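Local structure of uncharacterized protein (Nostoc punctiforme, 2QDR) at residues 219-230 and 272-283. The protein is of unknown function but adopts the double-stranded beta-helix fold of the cupin clan and may be a dioxygenase. Numbering follows the deposited sequence.
Sequences VWLLAILPHFDN and RHITDDGGLFFV
Ile224 and Phe281 meet in the tightly packed part, where strands 219-224 and 279-283 run antiparallel at 162°. With CG1 beside its backbone N (chi1 -59°), Ile224 carries CD1 obliquely to the phenyl ring, 3.4 Å from Phe281 CE1, while its other branch, CG2, rests 3.8 Å from Thr275 CG2. Further along the same face, Val283 CB lies off-centre over the five-membered ring of Trp220, a CH-pi contact. On the other face, Phe282 takes Val219 CG1 and Leu221 CD1 against its ring. Paired backbone bonds join Trp220 with Val283, Leu222 with Phe281 and Ile224 with Gly279. Both chains then bend: His227 and Phe228 face Thr275 in a G1 beta bulge, and Thr275 OG1 accepts from Gly278 N (2.8 Å) in an ST motif across the turn. Beyond it, a second pairing binds Phe228 to Thr275. The contact loosens at its more exposed end, where a salt bridge joins Asp229 and exposed Arg272: Arg272 NE donates to the syn lone pair of Asp229 OD1 at 3.0 Å, with that oxygen 29° out of the guanidinium plane, and OD1 also accepts from Lys231 N. His227 turns to a second subunit, bonding Lys208 and His132 there. Strands 218-224 and 279-285 are adjacent inner strands of a seven-stranded cupin sheet, flanked by strands 205-212 and 240-245, while strand 268-275 continues the pairing into a second antiparallel sheet beside strand 248-251.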
ATOM      1  N   VAL A 219      19.617 -19.891  -2.227  1.00 59.65           N
ATOM      2  CA  VAL A 219      20.837 -19.181  -2.497  1.00 59.22           C
ATOM      3  C   VAL A 219      20.476 -17.759  -2.826  1.00 58.91           C
ATOM      4  O   VAL A 219      19.504 -17.525  -3.558  1.00 57.79           O
ATOM      5  CB  VAL A 219      21.516 -19.724  -3.753  1.00 58.93           C
ATOM      6  CG1 VAL A 219      22.941 -19.167  -3.880  1.00 61.34           C
ATOM      7  CG2 VAL A 219      21.539 -21.223  -3.717  1.00 63.06           C
ATOM      8  N   TRP A 220      21.258 -16.812  -2.319  1.00 60.20           N
ATOM      9  CA  TRP A 220      21.030 -15.396  -2.610  1.00 60.85           C
ATOM     10  C   TRP A 220      22.240 -14.545  -2.292  1.00 60.19           C
ATOM     11  O   TRP A 220      23.145 -14.990  -1.599  1.00 61.40           O
ATOM     12  CB  TRP A 220      19.839 -14.837  -1.819  1.00 61.88           C
ATOM     13  CG  TRP A 220      20.009 -14.855  -0.332  1.00 62.44           C
ATOM     14  CD1 TRP A 220      20.713 -13.961   0.434  1.00 62.51           C
ATOM     15  CD2 TRP A 220      19.415 -15.776   0.576  1.00 63.06           C
ATOM     16  NE1 TRP A 220      20.624 -14.299   1.760  1.00 63.79           N
ATOM     17  CE2 TRP A 220      19.831 -15.410   1.877  1.00 64.12           C
ATOM     18  CE3 TRP A 220      18.573 -16.879   0.421  1.00 63.04           C
ATOM     19  CZ2 TRP A 220      19.427 -16.105   3.017  1.00 61.94           C
ATOM     20  CZ3 TRP A 220      18.179 -17.575   1.553  1.00 64.14           C
ATOM     21  CH2 TRP A 220      18.605 -17.179   2.838  1.00 62.20           C
ATOM     22  N   LEU A 221      22.225 -13.331  -2.824  1.00 60.16           N
ATOM     23  CA  LEU A 221      23.238 -12.321  -2.574  1.00 60.60           C
ATOM     24  C   LEU A 221      22.615 -11.386  -1.573  1.00 61.07           C
ATOM     25  O   LEU A 221      21.437 -11.046  -1.722  1.00 61.46           O
ATOM     26  CB  LEU A 221      23.658 -11.563  -3.835  1.00 60.11           C
ATOM     27  CG  LEU A 221      24.817 -12.142  -4.651  1.00 62.49           C
ATOM     28  CD1 LEU A 221      24.759 -13.654  -4.788  1.00 64.58           C
ATOM     29  CD2 LEU A 221      24.861 -11.469  -6.010  1.00 62.56           C
ATOM     30  N   LEU A 222      23.387 -11.013  -0.547  1.00 61.43           N
ATOM     31  CA  LEU A 222      22.952 -10.099   0.511  1.00 61.82           C
ATOM     32  C   LEU A 222      23.784  -8.831   0.435  1.00 62.25           C
ATOM     33  O   LEU A 222      25.013  -8.895   0.472  1.00 63.15           O
ATOM     34  CB  LEU A 222      23.134 -10.721   1.897  1.00 61.82           C
ATOM     35  CG  LEU A 222      22.695  -9.903   3.131  1.00 61.42           C
ATOM     36  CD1 LEU A 222      21.204  -9.696   3.147  1.00 55.51           C
ATOM     37  CD2 LEU A 222      23.136 -10.591   4.421  1.00 63.27           C
ATOM     38  N   ALA A 223      23.114  -7.688   0.334  1.00 61.74           N
ATOM     39  CA  ALA A 223      23.773  -6.398   0.283  1.00 61.29           C
ATOM     40  C   ALA A 223      23.481  -5.746   1.610  1.00 61.55           C
ATOM     41  O   ALA A 223      22.308  -5.468   1.903  1.00 61.22           O
ATOM     42  CB  ALA A 223      23.253  -5.547  -0.845  1.00 60.89           C
ATOM     43  N   ILE A 224      24.517  -5.548   2.426  1.00 60.99           N
ATOM     44  CA  ILE A 224      24.364  -4.902   3.723  1.00 61.44           C
ATOM     45  C   ILE A 224      24.736  -3.456   3.514  1.00 61.67           C
ATOM     46  O   ILE A 224      25.824  -3.166   3.012  1.00 61.62           O
ATOM     47  CB  ILE A 224      25.241  -5.509   4.822  1.00 61.85           C
ATOM     48  CG1 ILE A 224      24.891  -6.999   4.998  1.00 62.51           C
ATOM     49  CG2 ILE A 224      25.073  -4.701   6.143  1.00 62.44           C
ATOM     50  CD1 ILE A 224      25.671  -7.720   6.067  1.00 61.61           C
ATOM     51  N   LEU A 225      23.836  -2.554   3.889  1.00 61.73           N
ATOM     52  CA  LEU A 225      24.095  -1.133   3.737  1.00 62.13           C
ATOM     53  C   LEU A 225      25.078  -0.662   4.793  1.00 61.73           C
ATOM     54  O   LEU A 225      25.285  -1.361   5.787  1.00 62.36           O
ATOM     55  CB  LEU A 225      22.796  -0.332   3.877  1.00 63.22           C
ATOM     56  CG  LEU A 225      21.707  -0.609   2.836  1.00 66.59           C
ATOM     57  CD1 LEU A 225      20.430   0.186   3.116  1.00 70.65           C
ATOM     58  CD2 LEU A 225      22.222  -0.288   1.473  1.00 69.19           C
ATOM     59  N   PRO A 226      25.713   0.511   4.583  1.00 61.37           N
ATOM     60  CA  PRO A 226      26.620   1.048   5.606  1.00 61.23           C
ATOM     61  C   PRO A 226      25.913   1.316   6.952  1.00 61.07           C
ATOM     62  O   PRO A 226      24.701   1.206   7.045  1.00 61.26           O
ATOM     63  CB  PRO A 226      27.091   2.371   4.992  1.00 61.47           C
ATOM     64  CG  PRO A 226      26.907   2.215   3.550  1.00 60.84           C
ATOM     65  CD  PRO A 226      25.687   1.379   3.387  1.00 60.73           C
ATOM     66  N   HIS A 227      26.676   1.661   7.980  1.00 61.02           N
ATOM     67  CA  HIS A 227      26.149   1.922   9.336  1.00 60.73           C
ATOM     68  C   HIS A 227      25.179   0.837   9.856  1.00 60.57           C
ATOM     69  O   HIS A 227      24.173   1.156  10.494  1.00 61.84           O
ATOM     70  CB  HIS A 227      25.453   3.297   9.449  1.00 59.40           C
ATOM     71  CG  HIS A 227      26.273   4.444   8.956  1.00 58.91           C
ATOM     72  ND1 HIS A 227      25.713   5.550   8.357  1.00 56.53           N
ATOM     73  CD2 HIS A 227      27.611   4.618   8.890  1.00 59.76           C
ATOM     74  CE1 HIS A 227      26.669   6.393   8.011  1.00 57.53           C
ATOM     75  NE2 HIS A 227      27.831   5.850   8.323  1.00 57.91           N
ATOM     76  N   PHE A 228      25.491  -0.424   9.577  1.00 60.07           N
ATOM     77  CA  PHE A 228      24.663  -1.554   9.976  1.00 60.11           C
ATOM     78  C   PHE A 228      25.037  -2.042  11.361  1.00 61.09           C
ATOM     79  O   PHE A 228      26.216  -2.054  11.716  1.00 60.57           O
ATOM     80  CB  PHE A 228      24.805  -2.695   8.950  1.00 59.74           C
ATOM     81  CG  PHE A 228      24.032  -3.959   9.296  1.00 58.05           C
ATOM     82  CD1 PHE A 228      22.667  -4.048   9.054  1.00 56.40           C
ATOM     83  CD2 PHE A 228      24.687  -5.075   9.824  1.00 59.49           C
ATOM     84  CE1 PHE A 228      21.967  -5.212   9.357  1.00 60.94           C
ATOM     85  CE2 PHE A 228      23.992  -6.254  10.128  1.00 56.09           C
ATOM     86  CZ  PHE A 228      22.639  -6.325   9.893  1.00 58.01           C
ATOM     87  N   ASP A 229      24.018  -2.436  12.130  1.00 61.62           N
ATOM     88  CA  ASP A 229      24.186  -2.967  13.471  1.00 61.92           C
ATOM     89  C   ASP A 229      22.941  -3.789  13.831  1.00 61.89           C
ATOM     90  O   ASP A 229      21.912  -3.223  14.169  1.00 60.40           O
ATOM     91  CB  ASP A 229      24.428  -1.826  14.467  1.00 62.35           C
ATOM     92  CG  ASP A 229      24.764  -2.319  15.872  1.00 63.09           C
ATOM     93  OD1 ASP A 229      24.782  -3.537  16.108  1.00 65.27           O
ATOM     94  OD2 ASP A 229      25.039  -1.471  16.742  1.00 67.19           O
ATOM     95  N   ASN A 230      23.041  -5.122  13.789  1.00 63.12           N
ATOM     96  CA  ASN A 230      21.873  -5.995  14.117  1.00 63.63           C
ATOM     97  C   ASN A 230      21.499  -6.002  15.616  1.00 62.92           C
ATOM     98  O   ASN A 230      20.531  -6.653  15.989  1.00 62.71           O
ATOM     99  CB  ASN A 230      22.021  -7.431  13.567  1.00 63.59           C
ATOM    100  CG  ASN A 230      23.131  -8.209  14.221  1.00 65.80           C
ATOM    101  OD1 ASN A 230      23.751  -7.778  15.201  1.00 69.53           O
ATOM    102  ND2 ASN A 230      23.413  -9.364  13.668  1.00 63.12           N
ATOM    103  N   ARG A 272      26.976 -10.497  17.485  1.00 61.79           N
ATOM    104  CA  ARG A 272      26.459  -9.262  16.932  1.00 61.80           C
ATOM    105  C   ARG A 272      27.215  -8.906  15.658  1.00 62.02           C
ATOM    106  O   ARG A 272      28.421  -9.097  15.599  1.00 62.01           O
ATOM    107  CB  ARG A 272      26.634  -8.169  17.971  1.00 61.23           C
ATOM    108  CG  ARG A 272      26.033  -6.820  17.674  1.00 63.00           C
ATOM    109  CD  ARG A 272      26.328  -5.888  18.855  1.00 63.29           C
ATOM    110  NE  ARG A 272      25.507  -4.687  18.836  1.00 66.50           N
ATOM    111  CZ  ARG A 272      25.508  -3.715  19.754  1.00 67.11           C
ATOM    112  NH1 ARG A 272      26.317  -3.743  20.810  1.00 67.70           N
ATOM    113  NH2 ARG A 272      24.688  -2.685  19.611  1.00 70.92           N
ATOM    114  N   HIS A 273      26.492  -8.419  14.652  1.00 62.40           N
ATOM    115  CA  HIS A 273      27.040  -8.015  13.361  1.00 62.80           C
ATOM    116  C   HIS A 273      27.097  -6.508  13.261  1.00 61.64           C
ATOM    117  O   HIS A 273      26.077  -5.846  13.465  1.00 61.45           O
ATOM    118  CB  HIS A 273      26.176  -8.492  12.211  1.00 64.39           C
ATOM    119  CG  HIS A 273      26.222  -9.966  11.962  1.00 68.28           C
ATOM    120  ND1 HIS A 273      25.748 -10.903  12.857  1.00 71.06           N
ATOM    121  CD2 HIS A 273      26.595 -10.657  10.858  1.00 71.95           C
ATOM    122  CE1 HIS A 273      25.881 -12.113  12.338  1.00 72.96           C
ATOM    123  NE2 HIS A 273      26.383 -11.990  11.121  1.00 79.69           N
ATOM    124  N   ILE A 274      28.273  -5.962  12.948  1.00 61.41           N
ATOM    125  CA  ILE A 274      28.436  -4.513  12.799  1.00 61.98           C
ATOM    126  C   ILE A 274      29.344  -4.221  11.603  1.00 61.69           C
ATOM    127  O   ILE A 274      30.330  -4.915  11.388  1.00 60.31           O
ATOM    128  CB  ILE A 274      29.000  -3.809  14.077  1.00 62.36           C
ATOM    129  CG1 ILE A 274      28.242  -4.238  15.355  1.00 66.13           C
ATOM    130  CG2 ILE A 274      28.976  -2.264  13.899  1.00 62.41           C
ATOM    131  CD1 ILE A 274      28.700  -3.564  16.675  1.00 62.38           C
ATOM    132  N   THR A 275      28.983  -3.201  10.822  1.00 62.31           N
ATOM    133  CA  THR A 275      29.775  -2.759   9.667  1.00 62.13           C
ATOM    134  C   THR A 275      29.428  -1.320   9.293  1.00 62.21           C
ATOM    135  O   THR A 275      28.276  -1.005   9.017  1.00 63.32           O
ATOM    136  CB  THR A 275      29.648  -3.680   8.431  1.00 62.13           C
ATOM    137  OG1 THR A 275      30.256  -3.032   7.307  1.00 63.63           O
ATOM    138  CG2 THR A 275      28.214  -4.006   8.073  1.00 63.54           C
ATOM    139  N   ASP A 276      30.435  -0.454   9.334  1.00 62.13           N
ATOM    140  CA  ASP A 276      30.271   0.949   8.994  1.00 62.06           C
ATOM    141  C   ASP A 276      30.316   1.162   7.486  1.00 62.36           C
ATOM    142  O   ASP A 276      29.794   2.158   7.011  1.00 62.92           O
ATOM    143  CB  ASP A 276      31.351   1.802   9.668  1.00 61.82           C
ATOM    144  CG  ASP A 276      31.252   1.799  11.189  1.00 62.17           C
ATOM    145  OD1 ASP A 276      30.151   1.591  11.754  1.00 65.51           O
ATOM    146  OD2 ASP A 276      32.287   2.052  11.825  1.00 62.62           O
ATOM    147  N   ASP A 277      30.932   0.235   6.749  1.00 62.07           N
ATOM    148  CA  ASP A 277      31.074   0.324   5.287  1.00 62.41           C
ATOM    149  C   ASP A 277      30.030  -0.456   4.492  1.00 63.42           C
ATOM    150  O   ASP A 277      29.693  -0.058   3.373  1.00 64.73           O
ATOM    151  CB  ASP A 277      32.473  -0.179   4.869  1.00 62.43           C
ATOM    152  CG  ASP A 277      33.612   0.690   5.410  1.00 62.86           C
ATOM    153  OD1 ASP A 277      33.355   1.690   6.120  1.00 62.96           O
ATOM    154  OD2 ASP A 277      34.785   0.351   5.142  1.00 63.76           O
ATOM    155  N   GLY A 278      29.540  -1.564   5.046  1.00 63.26           N
ATOM    156  CA  GLY A 278      28.565  -2.406   4.368  1.00 63.27           C
ATOM    157  C   GLY A 278      29.316  -3.437   3.536  1.00 63.88           C
ATOM    158  O   GLY A 278      30.540  -3.563   3.668  1.00 64.56           O
ATOM    159  N   GLY A 279      28.597  -4.186   2.696  1.00 62.97           N
ATOM    160  CA  GLY A 279      29.231  -5.195   1.848  1.00 62.45           C
ATOM    161  C   GLY A 279      28.282  -6.066   1.049  1.00 62.24           C
ATOM    162  O   GLY A 279      27.066  -5.967   1.201  1.00 61.79           O
ATOM    163  N   LEU A 280      28.865  -6.913   0.198  1.00 61.91           N
ATOM    164  CA  LEU A 280      28.135  -7.850  -0.650  1.00 62.39           C
ATOM    165  C   LEU A 280      28.565  -9.245  -0.224  1.00 62.73           C
ATOM    166  O   LEU A 280      29.764  -9.501  -0.084  1.00 62.84           O
ATOM    167  CB  LEU A 280      28.432  -7.645  -2.129  1.00 62.91           C
ATOM    168  CG  LEU A 280      27.713  -8.541  -3.147  1.00 61.40           C
ATOM    169  CD1 LEU A 280      26.212  -8.457  -3.020  1.00 59.16           C
ATOM    170  CD2 LEU A 280      28.156  -8.174  -4.570  1.00 61.80           C
ATOM    171  N   PHE A 281      27.593 -10.142  -0.057  1.00 62.91           N
ATOM    172  CA  PHE A 281      27.839 -11.493   0.414  1.00 63.10           C
ATOM    173  C   PHE A 281      27.047 -12.577  -0.299  1.00 62.96           C
ATOM    174  O   PHE A 281      25.854 -12.430  -0.468  1.00 64.09           O
ATOM    175  CB  PHE A 281      27.411 -11.571   1.880  1.00 63.32           C
ATOM    176  CG  PHE A 281      28.067 -10.552   2.776  1.00 65.22           C
ATOM    177  CD1 PHE A 281      27.477  -9.309   2.987  1.00 65.07           C
ATOM    178  CD2 PHE A 281      29.263 -10.839   3.423  1.00 66.12           C
ATOM    179  CE1 PHE A 281      28.081  -8.374   3.801  1.00 61.76           C
ATOM    180  CE2 PHE A 281      29.859  -9.907   4.241  1.00 62.27           C
ATOM    181  CZ  PHE A 281      29.264  -8.675   4.427  1.00 62.23           C
ATOM    182  N   PHE A 282      27.710 -13.660  -0.697  1.00 62.64           N
ATOM    183  CA  PHE A 282      27.058 -14.809  -1.318  1.00 62.46           C
ATOM    184  C   PHE A 282      26.632 -15.659  -0.138  1.00 63.12           C
ATOM    185  O   PHE A 282      27.477 -15.999   0.690  1.00 63.59           O
ATOM    186  CB  PHE A 282      28.011 -15.593  -2.213  1.00 61.41           C
ATOM    187  CG  PHE A 282      27.421 -16.853  -2.799  1.00 59.03           C
ATOM    188  CD1 PHE A 282      26.760 -16.828  -4.017  1.00 59.68           C
ATOM    189  CD2 PHE A 282      27.569 -18.082  -2.150  1.00 62.60           C
ATOM    190  CE1 PHE A 282      26.233 -18.003  -4.574  1.00 59.52           C
ATOM    191  CE2 PHE A 282      27.049 -19.257  -2.705  1.00 60.19           C
ATOM    192  CZ  PHE A 282      26.375 -19.214  -3.914  1.00 58.90           C
ATOM    193  N   VAL A 283      25.343 -15.976  -0.037  1.00 62.39           N
ATOM    194  CA  VAL A 283      24.824 -16.755   1.086  1.00 62.14           C
ATOM    195  C   VAL A 283      24.006 -17.929   0.599  1.00 61.57           C
ATOM    196  O   VAL A 283      23.337 -17.830  -0.429  1.00 62.02           O
ATOM    197  CB  VAL A 283      23.926 -15.888   1.992  1.00 61.45           C
ATOM    198  CG1 VAL A 283      23.498 -16.662   3.250  1.00 58.74           C
ATOM    199  CG2 VAL A 283      24.650 -14.616   2.380  1.00 63.21           C
TER